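Local coordinates for uncharacterized protein (Desulfotomaculum acetoxidans, PDB 3U4Y) that is of unknown function but adopts a seven-bladed beta-propeller fold related to the lactonase family, at residues T234-F246 with L255-I267. Numbering follows the deposited sequence.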
ATOM      1  N   THR A 234     -12.389   6.037  10.824  1.00 23.52           N
ATOM      2  CA  THR A 234     -12.699   4.622  10.594  1.00 14.19           C
ATOM      3  C   THR A 234     -11.527   3.870   9.955  1.00 18.28           C
ATOM      4  O   THR A 234     -10.883   4.373   9.044  1.00 22.50           O
ATOM      5  CB  THR A 234     -14.001   4.446   9.798  1.00 17.40           C
ATOM      6  OG1 THR A 234     -15.084   5.041  10.531  1.00 23.33           O
ATOM      7  CG2 THR A 234     -14.304   2.979   9.597  1.00 17.48           C
ATOM      8  N   VAL A 235     -11.244   2.675  10.473  1.00 22.82           N
ATOM      9  CA  VAL A 235     -10.054   1.911  10.102  1.00 25.31           C
ATOM     10  C   VAL A 235     -10.389   0.462   9.799  1.00 29.82           C
ATOM     11  O   VAL A 235     -10.944  -0.232  10.648  1.00 28.55           O
ATOM     12  CB  VAL A 235      -9.025   1.894  11.228  1.00 24.64           C
ATOM     13  CG1 VAL A 235      -7.843   1.003  10.856  1.00 16.41           C
ATOM     14  CG2 VAL A 235      -8.577   3.310  11.560  1.00 26.40           C
ATOM     15  N   TYR A 236     -10.028   0.021   8.592  1.00 27.65           N
ATOM     16  CA  TYR A 236     -10.366  -1.304   8.100  1.00 19.03           C
ATOM     17  C   TYR A 236      -9.115  -2.124   7.952  1.00 26.13           C
ATOM     18  O   TYR A 236      -8.151  -1.679   7.325  1.00 35.06           O
ATOM     19  CB  TYR A 236     -11.052  -1.215   6.742  1.00 18.45           C
ATOM     20  CG  TYR A 236     -12.329  -0.407   6.741  1.00 23.10           C
ATOM     21  CD1 TYR A 236     -13.545  -0.982   7.100  1.00 25.23           C
ATOM     22  CD2 TYR A 236     -12.317   0.927   6.383  1.00 18.88           C
ATOM     23  CE1 TYR A 236     -14.698  -0.256   7.095  1.00 18.09           C
ATOM     24  CE2 TYR A 236     -13.466   1.663   6.377  1.00 30.93           C
ATOM     25  CZ  TYR A 236     -14.658   1.074   6.731  1.00 32.36           C
ATOM     26  OH  TYR A 236     -15.807   1.840   6.718  1.00 31.80           O
ATOM     27  N   VAL A 237      -9.152  -3.334   8.502  1.00 17.36           N
ATOM     28  CA  VAL A 237      -7.990  -4.207   8.526  1.00 17.97           C
ATOM     29  C   VAL A 237      -8.265  -5.538   7.847  1.00 30.00           C
ATOM     30  O   VAL A 237      -9.238  -6.212   8.170  1.00 30.16           O
ATOM     31  CB  VAL A 237      -7.561  -4.456   9.964  1.00 18.06           C
ATOM     32  CG1 VAL A 237      -6.313  -5.327  10.007  1.00 16.10           C
ATOM     33  CG2 VAL A 237      -7.328  -3.125  10.655  1.00 15.88           C
ATOM     34  N   LEU A 238      -7.403  -5.915   6.903  1.00 35.63           N
ATOM     35  CA  LEU A 238      -7.569  -7.178   6.175  1.00 34.81           C
ATOM     36  C   LEU A 238      -6.883  -8.358   6.868  1.00 34.67           C
ATOM     37  O   LEU A 238      -5.694  -8.325   7.180  1.00 26.57           O
ATOM     38  CB  LEU A 238      -7.084  -7.033   4.726  1.00 32.28           C
ATOM     39  CG  LEU A 238      -7.123  -8.210   3.741  1.00 20.84           C
ATOM     40  CD1 LEU A 238      -8.517  -8.794   3.556  1.00 17.52           C
ATOM     41  CD2 LEU A 238      -6.554  -7.764   2.415  1.00 10.89           C
ATOM     42  N   THR A 239      -7.659  -9.408   7.083  1.00 36.94           N
ATOM     43  CA  THR A 239      -7.240 -10.547   7.875  1.00 34.38           C
ATOM     44  C   THR A 239      -7.303 -11.835   7.053  1.00 30.98           C
ATOM     45  O   THR A 239      -7.872 -11.869   5.969  1.00 29.79           O
ATOM     46  CB  THR A 239      -8.134 -10.618   9.135  1.00 35.83           C
ATOM     47  OG1 THR A 239      -7.640  -9.666  10.086  1.00 38.88           O
ATOM     48  CG2 THR A 239      -8.218 -12.047   9.761  1.00 19.63           C
ATOM     49  N   GLU A 240      -6.702 -12.893   7.570  1.00 24.35           N
ATOM     50  CA  GLU A 240      -6.823 -14.192   6.954  1.00 19.36           C
ATOM     51  C   GLU A 240      -8.277 -14.498   6.629  1.00 20.46           C
ATOM     52  O   GLU A 240      -8.575 -14.975   5.549  1.00 33.66           O
ATOM     53  CB  GLU A 240      -6.268 -15.243   7.899  1.00 39.98           C
ATOM     54  CG  GLU A 240      -6.334 -16.658   7.382  1.00 57.77           C
ATOM     55  CD  GLU A 240      -5.790 -17.646   8.391  1.00 73.51           C
ATOM     56  OE1 GLU A 240      -5.960 -17.410   9.611  1.00 82.50           O
ATOM     57  OE2 GLU A 240      -5.187 -18.654   7.967  1.00 72.10           O
ATOM     58  N   SER A 241      -9.185 -14.217   7.558  1.00 32.23           N
ATOM     59  CA  SER A 241     -10.584 -14.637   7.418  1.00 28.68           C
ATOM     60  C   SER A 241     -11.577 -13.489   7.417  1.00 38.55           C
ATOM     61  O   SER A 241     -12.704 -13.626   6.923  1.00 39.58           O
ATOM     62  CB  SER A 241     -10.957 -15.610   8.529  1.00 29.83           C
ATOM     63  OG  SER A 241     -10.341 -16.874   8.318  1.00 46.66           O
ATOM     64  N   THR A 242     -11.164 -12.356   7.972  1.00 37.02           N
ATOM     65  CA  THR A 242     -12.089 -11.257   8.151  1.00 35.59           C
ATOM     66  C   THR A 242     -11.552  -9.905   7.733  1.00 37.36           C
ATOM     67  O   THR A 242     -10.342  -9.692   7.627  1.00 34.01           O
ATOM     68  CB  THR A 242     -12.493 -11.124   9.631  1.00 37.53           C
ATOM     69  OG1 THR A 242     -11.332 -10.853  10.423  1.00 32.38           O
ATOM     70  CG2 THR A 242     -13.140 -12.392  10.127  1.00 45.01           C
ATOM     71  N   VAL A 243     -12.484  -8.989   7.501  1.00 36.18           N
ATOM     72  CA  VAL A 243     -12.196  -7.576   7.645  1.00 32.82           C
ATOM     73  C   VAL A 243     -12.617  -7.195   9.044  1.00 26.26           C
ATOM     74  O   VAL A 243     -13.662  -7.623   9.516  1.00 32.51           O
ATOM     75  CB  VAL A 243     -13.018  -6.723   6.717  1.00 31.25           C
ATOM     76  CG1 VAL A 243     -12.553  -5.268   6.827  1.00 32.63           C
ATOM     77  CG2 VAL A 243     -12.899  -7.242   5.316  1.00 32.70           C
ATOM     78  N   ASP A 244     -11.782  -6.416   9.709  1.00 21.83           N
ATOM     79  CA  ASP A 244     -12.108  -5.844  11.001  1.00 29.95           C
ATOM     80  C   ASP A 244     -12.269  -4.352  10.835  1.00 48.20           C
ATOM     81  O   ASP A 244     -11.455  -3.704  10.185  1.00 57.27           O
ATOM     82  CB  ASP A 244     -10.992  -6.122  12.011  1.00 13.29           C
ATOM     83  CG  ASP A 244     -10.881  -7.577  12.327  1.00 25.27           C
ATOM     84  OD1 ASP A 244     -11.846  -8.299  12.029  1.00 32.88           O
ATOM     85  OD2 ASP A 244      -9.843  -8.010  12.850  1.00 30.19           O
ATOM     86  N   VAL A 245     -13.317  -3.789  11.406  1.00  9.86           N
ATOM     87  CA  VAL A 245     -13.381  -2.352  11.416  1.00 26.71           C
ATOM     88  C   VAL A 245     -13.219  -1.781  12.827  1.00 21.13           C
ATOM     89  O   VAL A 245     -13.798  -2.283  13.789  1.00 22.56           O
ATOM     90  CB  VAL A 245     -14.636  -1.837  10.665  1.00 25.67           C
ATOM     91  CG1 VAL A 245     -15.653  -2.945  10.527  1.00 26.68           C
ATOM     92  CG2 VAL A 245     -15.208  -0.610  11.333  1.00 14.82           C
ATOM     93  N   PHE A 246     -12.382  -0.756  12.940  1.00 19.54           N
ATOM     94  CA  PHE A 246     -12.242  -0.022  14.186  1.00 29.74           C
ATOM     95  C   PHE A 246     -12.628   1.434  13.990  1.00 23.90           C
ATOM     96  O   PHE A 246     -12.615   1.939  12.889  1.00 25.79           O
ATOM     97  CB  PHE A 246     -10.801  -0.044  14.664  1.00 36.63           C
ATOM     98  CG  PHE A 246     -10.230  -1.411  14.821  1.00 45.61           C
ATOM     99  CD1 PHE A 246     -10.102  -2.257  13.723  1.00 48.58           C
ATOM    100  CD2 PHE A 246      -9.777  -1.840  16.059  1.00 36.72           C
ATOM    101  CE1 PHE A 246      -9.550  -3.523  13.857  1.00 39.08           C
ATOM    102  CE2 PHE A 246      -9.225  -3.089  16.203  1.00 35.83           C
ATOM    103  CZ  PHE A 246      -9.112  -3.938  15.102  1.00 36.36           C
ATOM    104  N   LEU A 255      -7.788   3.260  19.249  1.00 41.89           N
ATOM    105  CA  LEU A 255      -8.540   2.443  18.298  1.00 30.35           C
ATOM    106  C   LEU A 255      -9.580   1.571  18.996  1.00 30.18           C
ATOM    107  O   LEU A 255      -9.234   0.761  19.836  1.00 42.00           O
ATOM    108  CB  LEU A 255      -7.574   1.516  17.561  1.00 25.38           C
ATOM    109  CG  LEU A 255      -6.931   1.965  16.256  1.00 25.73           C
ATOM    110  CD1 LEU A 255      -6.219   0.801  15.629  1.00 24.92           C
ATOM    111  CD2 LEU A 255      -8.003   2.495  15.317  1.00 31.58           C
ATOM    112  N   SER A 256     -10.849   1.696  18.635  1.00 31.37           N
ATOM    113  CA  SER A 256     -11.902   0.948  19.320  1.00 25.19           C
ATOM    114  C   SER A 256     -12.569  -0.041  18.370  1.00 26.26           C
ATOM    115  O   SER A 256     -13.089   0.347  17.328  1.00 37.47           O
ATOM    116  CB  SER A 256     -12.948   1.919  19.899  1.00 27.53           C
ATOM    117  OG  SER A 256     -12.360   3.141  20.339  1.00 28.90           O
ATOM    118  N   PHE A 257     -12.563  -1.318  18.724  1.00 19.66           N
ATOM    119  CA  PHE A 257     -13.160  -2.327  17.851  1.00 17.78           C
ATOM    120  C   PHE A 257     -14.634  -2.068  17.641  1.00 18.55           C
ATOM    121  O   PHE A 257     -15.347  -1.713  18.566  1.00 31.66           O
ATOM    122  CB  PHE A 257     -12.964  -3.743  18.396  1.00 20.50           C
ATOM    123  CG  PHE A 257     -13.419  -4.820  17.455  1.00 28.04           C
ATOM    124  CD1 PHE A 257     -12.734  -5.060  16.274  1.00 39.36           C
ATOM    125  CD2 PHE A 257     -14.539  -5.578  17.740  1.00 19.38           C
ATOM    126  CE1 PHE A 257     -13.171  -6.035  15.394  1.00 44.06           C
ATOM    127  CE2 PHE A 257     -14.977  -6.556  16.865  1.00 21.46           C
ATOM    128  CZ  PHE A 257     -14.298  -6.784  15.693  1.00 34.63           C
ATOM    129  N   VAL A 258     -15.093  -2.245  16.416  1.00 13.76           N
ATOM    130  CA  VAL A 258     -16.503  -2.094  16.132  1.00 19.10           C
ATOM    131  C   VAL A 258     -17.102  -3.427  15.755  1.00 32.07           C
ATOM    132  O   VAL A 258     -17.997  -3.925  16.433  1.00 38.53           O
ATOM    133  CB  VAL A 258     -16.719  -1.120  14.992  1.00 19.39           C
ATOM    134  CG1 VAL A 258     -18.186  -1.001  14.678  1.00 17.08           C
ATOM    135  CG2 VAL A 258     -16.131   0.222  15.355  1.00 20.30           C
ATOM    136  N   LYS A 259     -16.603  -4.000  14.665  1.00 35.41           N
ATOM    137  CA  LYS A 259     -17.065  -5.305  14.222  1.00 38.82           C
ATOM    138  C   LYS A 259     -16.174  -5.893  13.144  1.00 41.43           C
ATOM    139  O   LYS A 259     -15.259  -5.245  12.639  1.00 39.74           O
ATOM    140  CB  LYS A 259     -18.480  -5.202  13.680  1.00 37.79           C
ATOM    141  CG  LYS A 259     -18.572  -4.333  12.458  1.00 43.37           C
ATOM    142  CD  LYS A 259     -19.668  -4.841  11.547  1.00 58.82           C
ATOM    143  CE  LYS A 259     -19.952  -3.864  10.430  1.00 69.50           C
ATOM    144  NZ  LYS A 259     -20.317  -2.523  10.973  1.00 79.71           N
ATOM    145  N   SER A 260     -16.469  -7.135  12.792  1.00 42.36           N
ATOM    146  CA  SER A 260     -15.731  -7.846  11.765  1.00 32.24           C
ATOM    147  C   SER A 260     -16.702  -8.573  10.881  1.00 28.59           C
ATOM    148  O   SER A 260     -17.849  -8.791  11.255  1.00 39.17           O
ATOM    149  CB  SER A 260     -14.784  -8.851  12.395  1.00 37.15           C
ATOM    150  OG  SER A 260     -15.241  -9.229  13.682  1.00 52.74           O
ATOM    151  N   PHE A 261     -16.261  -8.913   9.684  1.00 24.96           N
ATOM    152  CA  PHE A 261     -17.060  -9.757   8.810  1.00 28.75           C
ATOM    153  C   PHE A 261     -16.098 -10.567   7.979  1.00 30.85           C
ATOM    154  O   PHE A 261     -14.987 -10.122   7.710  1.00 38.88           O
ATOM    155  CB  PHE A 261     -18.067  -8.959   7.960  1.00 25.96           C
ATOM    156  CG  PHE A 261     -17.445  -7.938   7.039  1.00 40.11           C
ATOM    157  CD1 PHE A 261     -16.978  -8.304   5.783  1.00 48.53           C
ATOM    158  CD2 PHE A 261     -17.371  -6.601   7.406  1.00 40.77           C
ATOM    159  CE1 PHE A 261     -16.418  -7.360   4.924  1.00 47.81           C
ATOM    160  CE2 PHE A 261     -16.815  -5.655   6.557  1.00 44.20           C
ATOM    161  CZ  PHE A 261     -16.336  -6.037   5.312  1.00 48.09           C
ATOM    162  N   GLY A 262     -16.499 -11.778   7.622  1.00 26.18           N
ATOM    163  CA  GLY A 262     -15.604 -12.669   6.914  1.00 28.06           C
ATOM    164  C   GLY A 262     -15.702 -12.508   5.412  1.00 33.80           C
ATOM    165  O   GLY A 262     -16.794 -12.495   4.842  1.00 35.11           O
ATOM    166  N   HIS A 263     -14.557 -12.397   4.757  1.00 31.30           N
ATOM    167  CA  HIS A 263     -14.573 -12.255   3.314  1.00 37.99           C
ATOM    168  C   HIS A 263     -14.753 -13.585   2.569  1.00 42.86           C
ATOM    169  O   HIS A 263     -15.122 -13.604   1.394  1.00 36.38           O
ATOM    170  CB  HIS A 263     -13.335 -11.513   2.835  1.00 36.63           C
ATOM    171  CG  HIS A 263     -12.071 -11.938   3.507  1.00 34.58           C
ATOM    172  ND1 HIS A 263     -11.693 -13.257   3.615  1.00 38.31           N
ATOM    173  CD2 HIS A 263     -11.082 -11.213   4.085  1.00 33.07           C
ATOM    174  CE1 HIS A 263     -10.531 -13.328   4.241  1.00 37.84           C
ATOM    175  NE2 HIS A 263     -10.137 -12.101   4.534  1.00 28.87           N
ATOM    176  N   GLY A 264     -14.518 -14.694   3.259  1.00 49.21           N
ATOM    177  CA  GLY A 264     -14.632 -15.995   2.628  1.00 50.23           C
ATOM    178  C   GLY A 264     -13.762 -16.072   1.391  1.00 51.92           C
ATOM    179  O   GLY A 264     -14.203 -16.518   0.342  1.00 56.68           O
ATOM    180  N   LEU A 265     -12.524 -15.608   1.518  1.00 47.25           N
ATOM    181  CA  LEU A 265     -11.550 -15.671   0.441  1.00 42.16           C
ATOM    182  C   LEU A 265     -10.276 -16.332   0.937  1.00 47.25           C
ATOM    183  O   LEU A 265      -9.968 -16.298   2.138  1.00 47.32           O
ATOM    184  CB  LEU A 265     -11.187 -14.273  -0.052  1.00 33.55           C
ATOM    185  CG  LEU A 265     -12.243 -13.469  -0.783  1.00 35.61           C
ATOM    186  CD1 LEU A 265     -11.685 -12.101  -1.193  1.00 31.07           C
ATOM    187  CD2 LEU A 265     -12.736 -14.267  -1.979  1.00 39.09           C
ATOM    188  N   LEU A 266      -9.530 -16.918   0.005  1.00 40.19           N
ATOM    189  CA  LEU A 266      -8.212 -17.432   0.312  1.00 43.12           C
ATOM    190  C   LEU A 266      -7.198 -16.363  -0.058  1.00 49.32           C
ATOM    191  O   LEU A 266      -7.152 -15.911  -1.201  1.00 48.52           O
ATOM    192  CB  LEU A 266      -7.957 -18.717  -0.463  1.00 38.40           C
ATOM    193  CG  LEU A 266      -9.013 -19.794  -0.199  1.00 35.72           C
ATOM    194  CD1 LEU A 266      -8.801 -20.980  -1.108  1.00 35.18           C
ATOM    195  CD2 LEU A 266      -8.997 -20.231   1.251  1.00 22.66           C
ATOM    196  N   ILE A 267      -6.409 -15.936   0.922  1.00 41.10           N
ATOM    197  CA  ILE A 267      -5.419 -14.895   0.696  1.00 35.85           C
ATOM    198  C   ILE A 267      -4.209 -15.181   1.586  1.00 33.43           C
ATOM    199  O   ILE A 267      -4.351 -15.908   2.570  1.00 36.83           O
ATOM    200  CB  ILE A 267      -6.033 -13.476   0.924  1.00 44.35           C
ATOM    201  CG1 ILE A 267      -5.029 -12.515   1.553  1.00 40.73           C
ATOM    202  CG2 ILE A 267      -7.272 -13.536   1.803  1.00 38.77           C
ATOM    203  CD1 ILE A 267      -5.553 -11.129   1.652  1.00 36.19           C
TER
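H263 points the edge of its imidazole at T239 O, with S241 O above one face, and its NE2 donates to T239 O at 2.7 Å with a nearly straight N-H...O angle of 165°. The acceptor lies in the ring plane, while the donor is tilted from the carbonyl plane of T239. L265 N, somewhat out of the ring plane, donates to ND1 and so holds the ring's second nitrogen, while the backbone N of H263 donates to S241 O. With chi1 at 43°, CG sits between the backbone N and the carbonyl carbon, which turns the ring toward the backbone of T239 to S241. L238 crosses it at about a right angle, CD1 lying 3.6 Å from H263 CD2, and its other methyl meets I267 CD1 tip to tip. An alanine in place of H263 would probably leave T239 O without this donor and open a gap beside L238.

Buried V243 lays CB over one face of the partly exposed F261 ring, a CH-pi contact 3.9 Å from the centroid; M278 of the next four-stranded sheet also touches V243. At the other end, buried V245 and F246 face a solvent side formed by S256, F257 and V258 on the outermost strand. There V245 O faces both V258 and K259, receiving V258 N at 2.9 Å and K259 N only weakly, a classic bulge that shifts the register by one. Beyond it, solvent-exposed F257 directs its edge at the face of F246, planes 80° apart and centroids 5.5 Å apart.

Antiparallel strands 242-249 and 254-262 thus form the outer hairpin of a four-stranded propeller blade, and 263-267 leads toward the next blade.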